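Local coordinates for protein periplasmic chaperone Spy (Escherichia coli, PDB 3OEO) that is a periplasmic chaperone of the cell's stress response that, without using ATP, probably limits protein aggregation and assists refolding, at residues 43-48 / 97-102. Residues are numbered along the deposited sequence; the frame is centred on the assembly and turned at random.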
# COMPACT_ATOMS: atom_id res chain seq x y z
N ARG A 43 2.94 11.69 19.04
CA ARG A 43 2.88 10.40 19.74
C ARG A 43 1.44 9.99 20.09
O ARG A 43 1.12 8.81 20.07
CB ARG A 43 3.78 10.47 20.99
CG ARG A 43 3.74 9.27 21.94
CD ARG A 43 4.44 8.03 21.39
NE ARG A 43 5.76 8.30 20.81
CZ ARG A 43 6.79 7.45 20.84
NH1 ARG A 43 6.67 6.27 21.43
NH2 ARG A 43 7.94 7.80 20.27
N GLU A 44 0.59 10.97 20.40
CA GLU A 44 -0.79 10.69 20.80
C GLU A 44 -1.69 10.40 19.60
O GLU A 44 -2.70 9.70 19.73
CB GLU A 44 -1.36 11.83 21.66
CG GLU A 44 -2.10 12.94 20.90
CD GLU A 44 -2.16 14.25 21.66
OE1 GLU A 44 -2.63 14.26 22.82
OE2 GLU A 44 -1.74 15.28 21.09
N ILE A 45 -1.31 10.94 18.45
CA ILE A 45 -2.09 10.82 17.22
C ILE A 45 -1.67 9.59 16.41
O ILE A 45 -2.50 8.97 15.75
CB ILE A 45 -1.97 12.09 16.34
CG1 ILE A 45 -2.29 13.34 17.16
CG2 ILE A 45 -2.90 12.02 15.13
CD1 ILE A 45 -1.77 14.62 16.55
N MET A 46 -0.38 9.26 16.46
CA MET A 46 0.12 8.06 15.80
C MET A 46 -0.40 6.80 16.48
O MET A 46 -0.70 5.80 15.82
CB MET A 46 1.65 8.07 15.74
CG MET A 46 2.23 8.99 14.68
SD MET A 46 1.60 8.61 13.03
CE MET A 46 2.60 9.70 12.01
N LYS A 47 -0.52 6.86 17.81
CA LYS A 47 -1.19 5.82 18.59
C LYS A 47 -2.71 5.88 18.39
O LYS A 47 -3.44 5.02 18.90
CB LYS A 47 -0.84 5.94 20.08
CG LYS A 47 0.56 5.45 20.43
CD LYS A 47 0.74 5.36 21.94
CE LYS A 47 2.06 4.69 22.31
NZ LYS A 47 2.11 4.36 23.76
N GLY A 48 -3.16 6.90 17.67
CA GLY A 48 -4.54 6.97 17.19
C GLY A 48 -4.62 6.50 15.75
O GLY A 48 -5.70 6.16 15.26
N MET A 97 -5.16 9.96 6.58
CA MET A 97 -5.19 11.35 6.13
C MET A 97 -5.63 12.30 7.25
O MET A 97 -5.05 13.37 7.41
CB MET A 97 -6.07 11.50 4.89
CG MET A 97 -5.51 10.80 3.65
SD MET A 97 -6.64 10.83 2.25
CE MET A 97 -5.52 10.49 0.89
N GLU A 98 -6.64 11.89 8.02
CA GLU A 98 -7.07 12.63 9.21
C GLU A 98 -5.87 12.95 10.11
O GLU A 98 -5.64 14.10 10.47
CB GLU A 98 -8.10 11.86 10.04
CG GLU A 98 -9.26 11.22 9.26
CD GLU A 98 -10.40 10.77 10.16
OE1 GLU A 98 -11.46 10.38 9.62
OE2 GLU A 98 -10.25 10.79 11.40
N THR A 99 -5.12 11.90 10.45
CA THR A 99 -4.02 12.00 11.41
C THR A 99 -2.86 12.85 10.89
O THR A 99 -2.41 13.75 11.58
CB THR A 99 -3.49 10.61 11.83
OG1 THR A 99 -2.96 9.93 10.68
CG2 THR A 99 -4.61 9.76 12.43
N GLN A 100 -2.40 12.57 9.67
CA GLN A 100 -1.34 13.36 9.04
C GLN A 100 -1.74 14.82 8.76
O GLN A 100 -0.88 15.70 8.74
CB GLN A 100 -0.78 12.67 7.79
CG GLN A 100 0.45 11.80 8.10
CD GLN A 100 0.84 10.85 6.98
OE1 GLN A 100 -0.01 10.35 6.23
NE2 GLN A 100 2.14 10.57 6.87
N ASN A 101 -3.03 15.06 8.57
CA ASN A 101 -3.55 16.42 8.60
C ASN A 101 -3.38 17.02 10.01
O ASN A 101 -2.81 18.11 10.16
CB ASN A 101 -5.01 16.48 8.16
CG ASN A 101 -5.43 17.87 7.68
OD1 ASN A 101 -6.61 18.14 7.50
ND2 ASN A 101 -4.47 18.74 7.45
N LYS A 102 -3.86 16.30 11.02
CA LYS A 102 -3.81 16.74 12.41
C LYS A 102 -2.40 17.12 12.88
O LYS A 102 -2.24 18.10 13.61
CB LYS A 102 -4.46 15.71 13.33
CG LYS A 102 -6.00 15.72 13.27
CD LYS A 102 -6.64 14.55 14.02
CE LYS A 102 -8.16 14.61 13.91
NZ LYS A 102 -8.88 13.51 14.62
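I45 of helix 38-49 leans its branched side chain onto T99 of helix 87-104, where the two segments come nearest, their CA atoms 6.2 Å apart. Beta-branched residues suit this spot, since each keeps a methyl close to its own backbone. With its first torsion at -52°, I45 sets CG2 opposite the backbone N, and this methyl does the touching: it lies 3.6 Å from T99 CB. Beside it, T99 CG2 packs 3.9 Å from I45 CG2, the two side chains passing alongside one another in opposite directions rather than meeting end on. The other branch of I45 extends so that CD1 comes to 4.3 Å from K102 CB, a looser contact one helical turn on. K102 offers just the root of its aliphatic chain, and the extended remainder carries the ammonium away from the helix opposite.

T99 suits its buried place because its hydroxyl can be satisfied within its own helix: chi1 of 63° sets OG1 between backbone N and carbonyl carbon, where it hydrogen-bonds to H96 O, and CG2 is left for the apolar contact. I106 also covers I45, while M97 and N101 of helix 87-104 meet M64 and F73 of the second subunit. Between 43-48 and 97-102 there is no hydrogen bond or salt bridge, which implies that the fit of a few methyl and methylene groups holds these two segments of the cradle together.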